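Local coordinates for protein acetyltransferase (Agrobacterium tumefaciens, PDB 2DXQ) that probably transfers an acetyl group from acetyl-coenzyme A to an acceptor substrate, as a member of the GNAT acetyltransferase family, at residues L69-L74 and R79-I84; Y116-L121 and C136-N141; L22-V25 and P31-T34; F54-T57 and P62-T65; G14-L19 and A40-M45. All coordinates share one frame; numbering follows the deposited sequence.

Contact 1. Residues L69-L74 and R79-I84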
# COMPACT_ATOMS: atom_id res chain seq x y z
N LEU A 69 -1.00 1.10 -6.74
CA LEU A 69 -0.15 -0.03 -6.36
C LEU A 69 -1.04 -1.26 -6.29
O LEU A 69 -1.89 -1.37 -5.41
CB LEU A 69 0.51 0.21 -5.00
CG LEU A 69 1.16 1.58 -4.76
CD1 LEU A 69 1.54 1.75 -3.29
CD2 LEU A 69 2.40 1.73 -5.66
N ILE A 70 -0.86 -2.18 -7.23
CA ILE A 70 -1.65 -3.42 -7.24
C ILE A 70 -0.77 -4.52 -6.67
O ILE A 70 0.39 -4.68 -7.09
CB ILE A 70 -2.12 -3.81 -8.67
CG1 ILE A 70 -3.08 -2.74 -9.22
CG2 ILE A 70 -2.81 -5.18 -8.64
CD1 ILE A 70 -3.39 -2.89 -10.74
N VAL A 71 -1.32 -5.28 -5.73
CA VAL A 71 -0.53 -6.20 -4.90
C VAL A 71 -1.08 -7.63 -5.02
O VAL A 71 -2.26 -7.85 -4.81
CB VAL A 71 -0.59 -5.79 -3.40
CG1 VAL A 71 0.43 -6.61 -2.58
CG2 VAL A 71 -0.33 -4.27 -3.22
N PRO A 72 -0.21 -8.61 -5.34
CA PRO A 72 -0.66 -10.00 -5.37
C PRO A 72 -1.01 -10.49 -3.96
O PRO A 72 -0.36 -10.06 -2.98
CB PRO A 72 0.55 -10.76 -5.93
CG PRO A 72 1.71 -9.92 -5.60
CD PRO A 72 1.23 -8.49 -5.61
N ASN A 73 -1.99 -11.40 -3.87
CA ASN A 73 -2.65 -11.73 -2.60
C ASN A 73 -3.35 -13.09 -2.64
O ASN A 73 -3.96 -13.44 -3.65
CB ASN A 73 -3.66 -10.64 -2.26
CG ASN A 73 -4.38 -10.87 -0.96
OD1 ASN A 73 -3.76 -10.98 0.10
ND2 ASN A 73 -5.70 -10.94 -1.03
N LEU A 74 -3.27 -13.84 -1.54
CA LEU A 74 -3.89 -15.18 -1.43
C LEU A 74 -5.26 -15.21 -0.73
O LEU A 74 -6.00 -16.19 -0.83
CB LEU A 74 -2.92 -16.15 -0.75
CG LEU A 74 -1.75 -16.63 -1.60
CD1 LEU A 74 -0.62 -17.17 -0.73
CD2 LEU A 74 -2.23 -17.67 -2.61
N ARG A 79 -7.43 -12.92 -4.73
CA ARG A 79 -7.62 -11.72 -5.53
C ARG A 79 -6.72 -10.61 -5.03
O ARG A 79 -6.55 -10.46 -3.82
CB ARG A 79 -9.07 -11.27 -5.46
CG ARG A 79 -10.00 -12.16 -6.25
CD ARG A 79 -11.40 -11.70 -6.09
NE ARG A 79 -11.68 -10.49 -6.88
CZ ARG A 79 -12.82 -9.82 -6.80
NH1 ARG A 79 -13.78 -10.23 -5.98
NH2 ARG A 79 -13.01 -8.73 -7.55
N PRO A 80 -6.13 -9.83 -5.96
CA PRO A 80 -5.21 -8.78 -5.54
C PRO A 80 -5.95 -7.66 -4.81
O PRO A 80 -7.19 -7.59 -4.83
CB PRO A 80 -4.59 -8.30 -6.86
CG PRO A 80 -5.67 -8.58 -7.89
CD PRO A 80 -6.28 -9.88 -7.43
N TYR A 81 -5.21 -6.80 -4.13
CA TYR A 81 -5.80 -5.59 -3.59
C TYR A 81 -4.91 -4.43 -4.01
O TYR A 81 -3.78 -4.64 -4.49
CB TYR A 81 -5.98 -5.64 -2.06
CG TYR A 81 -4.70 -5.97 -1.34
CD1 TYR A 81 -4.39 -7.29 -1.01
CD2 TYR A 81 -3.80 -4.96 -0.99
CE1 TYR A 81 -3.20 -7.60 -0.37
CE2 TYR A 81 -2.60 -5.27 -0.36
CZ TYR A 81 -2.31 -6.59 -0.05
OH TYR A 81 -1.14 -6.89 0.60
N ALA A 82 -5.38 -3.21 -3.80
CA ALA A 82 -4.61 -2.07 -4.27
C ALA A 82 -4.60 -0.95 -3.26
O ALA A 82 -5.52 -0.83 -2.44
CB ALA A 82 -5.18 -1.57 -5.59
N PHE A 83 -3.55 -0.13 -3.32
CA PHE A 83 -3.51 1.16 -2.63
C PHE A 83 -3.40 2.27 -3.66
O PHE A 83 -2.83 2.07 -4.75
CB PHE A 83 -2.27 1.26 -1.76
CG PHE A 83 -2.23 0.29 -0.62
CD1 PHE A 83 -2.83 0.60 0.59
CD2 PHE A 83 -1.56 -0.92 -0.76
CE1 PHE A 83 -2.79 -0.30 1.65
CE2 PHE A 83 -1.50 -1.82 0.31
CZ PHE A 83 -2.11 -1.51 1.51
N ILE A 84 -3.88 3.44 -3.28
CA ILE A 84 -3.61 4.65 -4.08
C ILE A 84 -2.83 5.64 -3.23
O ILE A 84 -3.18 5.90 -2.07
CB ILE A 84 -4.91 5.26 -4.64
CG1 ILE A 84 -5.49 4.33 -5.72
CG2 ILE A 84 -4.65 6.66 -5.24
CD1 ILE A 84 -6.84 4.77 -6.26
O HOH W 1 -0.30 -9.36 -0.19
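Antiparallel neighbours in the central sheet, strands 61-71 and 81-88, meet here, with Leu69 facing Phe83 and Val71 facing Tyr81 in two hydrogen-bonded pairs. Leu69 N donates to Phe83 O at 2.9 Å, and Phe83 N returns a bond to Leu69 O. Val71 N to Tyr81 O is short at 2.8 Å, whereas Tyr81 N to Val71 O stretches to 3.2 Å. The Tyr81 ring turns back over Val71: its CG sits between the backbone N and the carbonyl carbon (chi1 54°), which brings Val71 CB over one ring face in a CH-pi contact, 4.0 Å from the centroid. In this GNAT sheet the two strands are linked through the short helix 75-78, and Asn73 lies just before it. Its ND2 donates to Arg79 O at 3.0 Å, with the acceptor in the amide plane, and is also hydrogen-bonded to Thr75 OG1. That amide stands 75° from the Tyr81 ring plane and meets the ring at its edge. A water donates to Pro72 O and lies 2.7 Å from Tyr81 OH, bridging the segments. On the face shared by Val71 and Tyr81, the Phe83 ring stacks on Phe83 of the second subunit.

Contact 2. Residues Y116-L121 and C136-N141. With PO4 (phosphate ion), chain D.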
# COMPACT_ATOMS: atom_id res chain seq x y z
N TYR A 116 -10.12 -6.80 -5.26
CA TYR A 116 -11.36 -6.81 -4.50
C TYR A 116 -11.61 -5.54 -3.70
O TYR A 116 -12.75 -5.22 -3.34
CB TYR A 116 -11.48 -8.07 -3.63
CG TYR A 116 -10.63 -8.10 -2.38
CD1 TYR A 116 -9.34 -8.61 -2.40
CD2 TYR A 116 -11.15 -7.65 -1.16
CE1 TYR A 116 -8.57 -8.66 -1.25
CE2 TYR A 116 -10.37 -7.70 -0.01
CZ TYR A 116 -9.09 -8.20 -0.06
OH TYR A 116 -8.32 -8.27 1.09
N LYS A 117 -10.54 -4.81 -3.40
CA LYS A 117 -10.66 -3.55 -2.70
C LYS A 117 -9.53 -2.61 -3.12
O LYS A 117 -8.48 -3.05 -3.61
CB LYS A 117 -10.62 -3.76 -1.18
CG LYS A 117 -9.27 -4.21 -0.66
CD LYS A 117 -9.27 -4.40 0.86
CE LYS A 117 -8.01 -5.14 1.27
NZ LYS A 117 -7.87 -5.24 2.76
N VAL A 118 -9.78 -1.32 -2.96
CA VAL A 118 -8.76 -0.30 -3.15
C VAL A 118 -8.73 0.54 -1.87
O VAL A 118 -9.77 0.98 -1.42
CB VAL A 118 -9.06 0.60 -4.38
CG1 VAL A 118 -7.94 1.64 -4.57
CG2 VAL A 118 -9.19 -0.26 -5.64
N MSE A 119 -7.54 0.76 -1.32
CA MSE A 119 -7.40 1.48 -0.05
C MSE A 119 -6.60 2.77 -0.22
O MSE A 119 -5.76 2.88 -1.11
CB MSE A 119 -6.70 0.59 0.98
CG MSE A 119 -7.54 -0.60 1.40
SE MSE A 119 -6.46 -1.86 2.43
CE MSE A 119 -5.42 -2.56 0.97
N LEU A 120 -6.82 3.72 0.68
CA LEU A 120 -6.08 4.96 0.65
C LEU A 120 -6.01 5.51 2.06
O LEU A 120 -7.00 5.44 2.78
CB LEU A 120 -6.79 5.96 -0.29
CG LEU A 120 -6.13 7.33 -0.41
CD1 LEU A 120 -6.24 7.87 -1.83
CD2 LEU A 120 -6.73 8.31 0.60
N LEU A 121 -4.85 6.04 2.43
CA LEU A 121 -4.63 6.67 3.72
C LEU A 121 -4.23 8.11 3.51
O LEU A 121 -3.32 8.41 2.73
CB LEU A 121 -3.52 5.95 4.49
CG LEU A 121 -3.91 4.64 5.17
CD1 LEU A 121 -2.86 4.26 6.21
CD2 LEU A 121 -5.26 4.80 5.84
N CYS A 136 -14.88 10.43 -4.94
CA CYS A 136 -14.22 9.48 -5.84
C CYS A 136 -14.78 8.07 -5.68
O CYS A 136 -14.41 7.16 -6.42
CB CYS A 136 -12.70 9.45 -5.60
SG CYS A 136 -11.87 10.98 -6.03
N GLY A 137 -15.66 7.89 -4.69
CA GLY A 137 -16.25 6.57 -4.44
C GLY A 137 -15.72 5.88 -3.19
O GLY A 137 -16.25 4.82 -2.79
N PHE A 138 -14.69 6.44 -2.57
CA PHE A 138 -14.17 5.87 -1.30
C PHE A 138 -15.16 6.04 -0.16
O PHE A 138 -15.90 7.04 -0.09
CB PHE A 138 -12.86 6.55 -0.89
CG PHE A 138 -11.65 6.11 -1.67
CD1 PHE A 138 -11.09 4.84 -1.45
CD2 PHE A 138 -11.06 6.96 -2.59
CE1 PHE A 138 -9.94 4.42 -2.16
CE2 PHE A 138 -9.90 6.55 -3.30
CZ PHE A 138 -9.35 5.30 -3.09
N VAL A 139 -15.16 5.08 0.76
CA VAL A 139 -15.90 5.20 2.00
C VAL A 139 -14.90 5.28 3.16
O VAL A 139 -13.88 4.57 3.16
CB VAL A 139 -16.84 3.99 2.20
CG1 VAL A 139 -17.67 4.16 3.46
CG2 VAL A 139 -17.73 3.82 0.99
N GLN A 140 -15.16 6.16 4.12
CA GLN A 140 -14.28 6.29 5.28
C GLN A 140 -14.70 5.23 6.32
O GLN A 140 -15.35 5.54 7.33
CB GLN A 140 -14.30 7.72 5.83
CG GLN A 140 -13.07 8.11 6.66
CD GLN A 140 -13.06 7.46 8.03
OE1 GLN A 140 -13.85 7.83 8.91
NE2 GLN A 140 -12.19 6.47 8.22
N ASN A 141 -14.34 3.98 6.05
CA ASN A 141 -14.74 2.88 6.92
C ASN A 141 -13.59 2.02 7.40
O ASN A 141 -13.80 0.88 7.83
CB ASN A 141 -15.83 2.03 6.26
CG ASN A 141 -15.38 1.41 4.96
OD1 ASN A 141 -14.20 1.45 4.60
ND2 ASN A 141 -16.33 0.82 4.24
P PO4 D . -10.69 -7.24 4.05
O1 PO4 D . -10.42 -8.33 3.06
O2 PO4 D . -12.13 -6.83 4.00
O3 PO4 D . -10.35 -7.71 5.45
O4 PO4 D . -9.85 -6.04 3.75
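Phe138 drives its ring in among Val118, Met119 and Leu120 of strand 117-122, and this one aromatic carries the whole tight part of the contact. Its CG lies anti to the carbonyl carbon (chi1 -76°), which sends the ring toward the strand. Val118 O lies at the ring edge, in its plane, 3.5 Å from Phe138 CE1. Leu120 CB approaches off-centre in a CH-pi contact, 4.3 Å from the Phe138 centroid, while Val118 CG1 rests 4.2 Å from Phe138 CE1. Both side chains cross the aromatic at about a right angle. The backbones stay well apart, with Met119 CA and Phe138 CA 8.2 Å from each other. Beyond Phe138, residues 139-141 leave strand 117-122 of their own chain, and Gln140 NE2 bonds Gly144 O of the second subunit. Just before the strand begins, Tyr116 OH donates to O1 of a phosphate ion at 2.9 Å. Arg76 NE of the same chain and Arg148 NH1 of the second subunit also bond this ion; Lys117 NZ comes implausibly close to phosphate O4, so its exact geometry is doubtful. Gly137 ends helix 127-135 in a Schellman motif. Val103 and Ile107 of helix 98-112 and Tyr133 of helix 127-135 pack round the Phe138 ring, and a strand of the second subunit continues the sheet beside 117-122.

Contact 3. Residues L22-V25 and P31-T34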
# COMPACT_ATOMS: atom_id res chain seq x y z
N LEU A 22 4.70 18.54 -9.41
CA LEU A 22 3.50 18.17 -8.66
C LEU A 22 3.84 17.74 -7.24
O LEU A 22 3.18 18.15 -6.29
CB LEU A 22 2.72 17.06 -9.38
CG LEU A 22 2.00 17.49 -10.67
CD1 LEU A 22 1.43 16.27 -11.39
CD2 LEU A 22 0.88 18.49 -10.35
N TYR A 23 4.89 16.94 -7.08
CA TYR A 23 5.25 16.46 -5.75
C TYR A 23 5.82 17.58 -4.87
O TYR A 23 5.73 17.52 -3.65
CB TYR A 23 6.22 15.28 -5.85
CG TYR A 23 5.64 14.04 -6.50
CD1 TYR A 23 4.30 13.68 -6.31
CD2 TYR A 23 6.44 13.22 -7.27
CE1 TYR A 23 3.78 12.54 -6.90
CE2 TYR A 23 5.94 12.06 -7.85
CZ TYR A 23 4.61 11.73 -7.67
OH TYR A 23 4.13 10.58 -8.24
N GLN A 24 6.36 18.62 -5.50
CA GLN A 24 6.75 19.83 -4.77
C GLN A 24 5.54 20.61 -4.26
O GLN A 24 5.57 21.19 -3.17
CB GLN A 24 7.70 20.68 -5.62
CG GLN A 24 9.09 20.01 -5.69
CD GLN A 24 9.91 20.32 -6.93
OE1 GLN A 24 9.70 21.35 -7.59
NE2 GLN A 24 10.87 19.43 -7.25
N VAL A 25 4.46 20.60 -5.04
CA VAL A 25 3.16 21.15 -4.59
C VAL A 25 2.61 20.36 -3.41
O VAL A 25 2.16 20.95 -2.41
CB VAL A 25 2.12 21.20 -5.75
CG1 VAL A 25 0.72 21.54 -5.22
CG2 VAL A 25 2.57 22.20 -6.81
N PRO A 31 12.78 18.72 -0.24
CA PRO A 31 13.84 19.23 -1.10
C PRO A 31 13.43 19.09 -2.56
O PRO A 31 12.68 18.17 -2.91
CB PRO A 31 15.03 18.31 -0.80
CG PRO A 31 14.44 17.07 -0.26
CD PRO A 31 13.22 17.54 0.52
N GLU A 32 13.91 20.00 -3.40
CA GLU A 32 13.52 19.99 -4.81
C GLU A 32 14.51 19.12 -5.57
O GLU A 32 15.57 19.59 -5.99
CB GLU A 32 13.42 21.42 -5.36
CG GLU A 32 12.44 22.27 -4.55
CD GLU A 32 12.22 23.67 -5.11
OE1 GLU A 32 12.99 24.12 -5.99
OE2 GLU A 32 11.26 24.33 -4.65
N LEU A 33 14.17 17.84 -5.68
CA LEU A 33 14.99 16.87 -6.42
C LEU A 33 15.06 17.26 -7.88
O LEU A 33 14.06 17.66 -8.47
CB LEU A 33 14.36 15.47 -6.34
CG LEU A 33 14.29 14.79 -4.99
CD1 LEU A 33 13.65 13.43 -5.17
CD2 LEU A 33 15.67 14.64 -4.37
N THR A 34 16.26 17.16 -8.46
CA THR A 34 16.39 17.38 -9.90
C THR A 34 15.97 16.11 -10.64
O THR A 34 15.87 15.03 -10.05
CB THR A 34 17.83 17.72 -10.26
OG1 THR A 34 18.66 16.58 -9.98
CG2 THR A 34 18.30 18.91 -9.44
O HOH W 2 11.30 17.16 -5.22
O HOH W 3 12.33 19.46 -9.89
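This is a water-bridged surface contact, in which Gln24 on helix 16-26 reaches across to Glu32 and Leu33 in the loop that leads on to helix 35-47. The Gln24 chain is extended beyond CG, and its amide ends up against the Glu32 side chain. Gln24 NE2 lies 3.6 Å from Glu32 CA, and Gln24 CD sits 4.0 Å from Glu32 CG. Although the two side chains cross at about a right angle, the flat ends are nearly parallel: the amide and carboxylate planes are 12° apart and stacked. The polar link is made by solvent, because Gln24 NE2 donates to two waters and each carries the connection on to the loop backbone. The first accepts from Gln24 NE2 at 3.1 Å, accepts again from Leu33 N at 3.0 Å, and donates to Pro31 O at 2.9 Å. The second water takes a bond from Gln24 NE2 at 3.0 Å and passes one to Leu33 O at 2.9 Å. One amide nitrogen thus ties together three loop backbone atoms through two waters. Leu33 also packs on Leu74 of the second subunit. Further on, Thr34 takes the N-cap position of helix 35-47: its side chain caps a backbone N, and its own N bonds Glu37 OE1, an arrangement consistent with a capping box, in the loop between the two N-terminal helices of the GNAT fold.

Contact 4. Residues F54-T57 and P62-T65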
# COMPACT_ATOMS: atom_id res chain seq x y z
N PHE A 54 -0.38 7.63 -12.66
CA PHE A 54 -1.28 8.23 -13.64
C PHE A 54 -1.18 9.74 -13.57
O PHE A 54 -1.00 10.28 -12.48
CB PHE A 54 -2.71 7.79 -13.39
CG PHE A 54 -2.94 6.35 -13.71
CD1 PHE A 54 -2.93 5.91 -15.03
CD2 PHE A 54 -3.14 5.42 -12.68
CE1 PHE A 54 -3.14 4.55 -15.34
CE2 PHE A 54 -3.34 4.07 -12.98
CZ PHE A 54 -3.34 3.64 -14.30
N VAL A 55 -1.29 10.41 -14.72
CA VAL A 55 -1.34 11.87 -14.79
C VAL A 55 -2.55 12.34 -15.60
O VAL A 55 -2.92 11.71 -16.58
CB VAL A 55 -0.04 12.50 -15.39
CG1 VAL A 55 1.13 12.40 -14.41
CG2 VAL A 55 0.35 11.85 -16.74
N ALA A 56 -3.17 13.44 -15.17
CA ALA A 56 -4.07 14.18 -16.03
C ALA A 56 -3.24 15.31 -16.59
O ALA A 56 -2.42 15.91 -15.87
CB ALA A 56 -5.26 14.75 -15.22
N THR A 57 -3.41 15.58 -17.88
CA THR A 57 -2.61 16.62 -18.51
C THR A 57 -3.52 17.66 -19.11
O THR A 57 -4.63 17.35 -19.52
CB THR A 57 -1.67 16.07 -19.63
OG1 THR A 57 -2.47 15.46 -20.65
CG2 THR A 57 -0.66 15.05 -19.09
N PRO A 62 1.34 17.90 -16.98
CA PRO A 62 0.70 17.21 -15.87
C PRO A 62 0.11 18.21 -14.86
O PRO A 62 0.81 19.12 -14.38
CB PRO A 62 1.86 16.41 -15.23
CG PRO A 62 2.82 16.21 -16.36
CD PRO A 62 2.76 17.50 -17.14
N VAL A 63 -1.18 18.04 -14.56
CA VAL A 63 -1.88 18.92 -13.63
C VAL A 63 -2.48 18.18 -12.44
O VAL A 63 -2.95 18.80 -11.49
CB VAL A 63 -2.98 19.75 -14.33
CG1 VAL A 63 -2.36 20.81 -15.25
CG2 VAL A 63 -3.92 18.85 -15.14
N ALA A 64 -2.50 16.85 -12.52
CA ALA A 64 -2.86 16.01 -11.36
C ALA A 64 -2.18 14.67 -11.50
O ALA A 64 -1.83 14.26 -12.61
CB ALA A 64 -4.37 15.81 -11.23
N THR A 65 -2.03 13.97 -10.38
CA THR A 65 -1.43 12.64 -10.42
C THR A 65 -1.95 11.80 -9.27
O THR A 65 -2.42 12.33 -8.25
CB THR A 65 0.13 12.71 -10.38
OG1 THR A 65 0.69 11.40 -10.54
CG2 THR A 65 0.62 13.29 -9.09
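Ala56 O takes two donors from the facing strand, Val63 N and Ala64 N, and the pairing of segments 54-57 and 62-65 turns on that doubled acceptor. The bond from Val63 N is 2.8 Å long and almost straight, with 173° at the hydrogen. The one from Ala64 N, at 3.5 Å, is weak. Ala56 N donates to Ala64 O at 3.0 Å, approaching from above that carbonyl's plane. Val63 and Ala64 both opposite Ala56 make a classic beta bulge, which shifts the register by one within the hairpin of strands 51-58 and 61-71 in the GNAT sheet; Val63 absorbs the extra residue with a psi of -12°, far from extended. Past the bulge, Phe54 O is served by a side chain: Thr65 OG1, anti to its own backbone N (chi1 -175°), donates to it at 2.8 Å, tilted out of the carbonyl plane. Thr65 CA adds a CA-H...O contact, 3.2 Å from Phe54 O. The backbone of Phe54 also pairs with Ala66, that of Thr65 with Val88 of the neighbouring strand, and those of Val55 and Thr57 with Arg9 and Ser7 of strand 6-10. On one face Val55 CG1 meets Pro62 CB at 4.2 Å, and Leu19 and Leu22 of helix 16-26 cover this side; on the other, Ala56 CB lies 4.2 Å from Ala64 CB, near Tyr98 of helix 98-112.

Contact 5. Residues G14-L19 and A40-M45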
# COMPACT_ATOMS: atom_id res chain seq x y z
N GLY A 14 9.64 10.85 -20.18
CA GLY A 14 9.66 12.31 -20.24
C GLY A 14 8.84 13.06 -19.20
O GLY A 14 8.87 14.29 -19.14
N ASP A 15 8.10 12.32 -18.38
CA ASP A 15 7.17 12.95 -17.43
C ASP A 15 7.81 13.35 -16.11
O ASP A 15 7.17 14.00 -15.29
CB ASP A 15 5.98 12.03 -17.18
CG ASP A 15 5.07 11.92 -18.39
OD1 ASP A 15 4.83 12.96 -19.04
OD2 ASP A 15 4.63 10.81 -18.72
N LEU A 16 9.06 12.98 -15.91
CA LEU A 16 9.69 13.19 -14.62
C LEU A 16 9.72 14.64 -14.14
O LEU A 16 9.35 14.90 -12.99
CB LEU A 16 11.07 12.49 -14.55
CG LEU A 16 11.77 12.49 -13.18
CD1 LEU A 16 10.84 11.99 -12.06
CD2 LEU A 16 13.05 11.63 -13.27
N PRO A 17 10.18 15.60 -14.99
CA PRO A 17 10.15 17.00 -14.54
C PRO A 17 8.77 17.46 -14.05
O PRO A 17 8.66 18.07 -12.98
CB PRO A 17 10.58 17.79 -15.79
CG PRO A 17 11.43 16.84 -16.54
CD PRO A 17 10.77 15.49 -16.35
N GLY A 18 7.73 17.14 -14.82
CA GLY A 18 6.35 17.52 -14.48
C GLY A 18 5.84 16.88 -13.20
O GLY A 18 5.18 17.54 -12.39
N LEU A 19 6.17 15.61 -13.00
CA LEU A 19 5.83 14.89 -11.77
C LEU A 19 6.53 15.49 -10.57
O LEU A 19 5.92 15.66 -9.51
CB LEU A 19 6.23 13.42 -11.89
CG LEU A 19 5.25 12.54 -12.65
CD1 LEU A 19 5.89 11.16 -12.87
CD2 LEU A 19 3.94 12.43 -11.87
N ALA A 40 16.95 7.43 -11.05
CA ALA A 40 17.11 6.04 -10.66
C ALA A 40 15.83 5.48 -10.01
O ALA A 40 15.36 4.40 -10.38
CB ALA A 40 18.30 5.90 -9.72
N VAL A 41 15.28 6.21 -9.05
CA VAL A 41 14.02 5.79 -8.41
C VAL A 41 12.86 5.81 -9.41
O VAL A 41 12.05 4.87 -9.43
CB VAL A 41 13.70 6.61 -7.13
CG1 VAL A 41 12.32 6.23 -6.61
CG2 VAL A 41 14.72 6.29 -6.07
N PHE A 42 12.78 6.84 -10.26
CA PHE A 42 11.72 6.88 -11.27
C PHE A 42 11.76 5.63 -12.18
O PHE A 42 10.73 5.01 -12.46
CB PHE A 42 11.79 8.18 -12.10
CG PHE A 42 10.62 8.37 -13.04
CD1 PHE A 42 9.31 8.33 -12.56
CD2 PHE A 42 10.83 8.60 -14.40
CE1 PHE A 42 8.23 8.51 -13.42
CE2 PHE A 42 9.73 8.78 -15.27
CZ PHE A 42 8.44 8.74 -14.77
N ALA A 43 12.96 5.25 -12.61
CA ALA A 43 13.13 4.05 -13.43
C ALA A 43 12.68 2.79 -12.71
O ALA A 43 12.03 1.93 -13.31
CB ALA A 43 14.59 3.91 -13.89
N ALA A 44 13.02 2.69 -11.42
CA ALA A 44 12.58 1.57 -10.57
C ALA A 44 11.06 1.53 -10.47
O ALA A 44 10.46 0.45 -10.44
CB ALA A 44 13.19 1.67 -9.19
N MSE A 45 10.44 2.71 -10.39
CA MSE A 45 8.98 2.81 -10.33
C MSE A 45 8.34 2.33 -11.62
O MSE A 45 7.36 1.57 -11.61
CB MSE A 45 8.55 4.25 -10.02
CG MSE A 45 8.90 4.68 -8.60
SE MSE A 45 8.33 6.47 -8.19
CE MSE A 45 6.46 6.07 -7.79
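Asp15 OD2 is held twice, by a salt bridge to Arg9 NH1 and by a hydrogen bond from Gly12 N, and Asp15 sits next to Leu16, where helix 16-26 meets helix 35-47. These are the two N-terminal helices that lie before the hairpin strands of the GNAT fold, and their contact here is made by Leu16 and Leu19 against Phe42. Asp15 also serves through its backbone, with Asp15 O accepting from Leu19 N at 3.0 Å. Phe42 CG is anti to the backbone N (chi1 -172°), which carries the ring across to the first helix. Leu16 covers one face: its CD1 is over the ring, 4.1 Å from the centroid in a CH-pi contact, and 3.8 Å from Phe42 CG. Leu16 and Phe42 run antiparallel alongside one another, and Leu16 CD2 is 3.9 Å from Phe42 CB. Ile53 of strand 51-58 touches both Leu19 and Phe42, seating the pair of helices on the sheet, and Leu74 of the second subunit packs on Leu16 and Phe42. Leu19 crosses the ring at about a right angle, and its CD1 makes the shortest approach of the contact, 3.6 Å from Phe42 CE1.

From the N terminus, contact 5 opens first, and it closes only when helix 35-47 returns to helix 16-26. Contact 3 is nested inside that loop, joining the later part of helix 16-26 to the linker before the second helix. Contacts 4, 1 and 2 then follow in series, and none crosses another. Contact 4 closes the hairpin of strands 51-58 and 61-71, contact 1 carries the sheet on to strand 81-88, and contact 2 joins strand 117-122, the last of the sheet within this chain, to the segment after helix 127-135. Leu19 and Leu22 tie helix 16-26 to contact 4, whereas Met119 bonds contact 2 to Ala82 and Ile84 of contact 1. Contacts 1, 2, 3 and 5 also reach the second subunit.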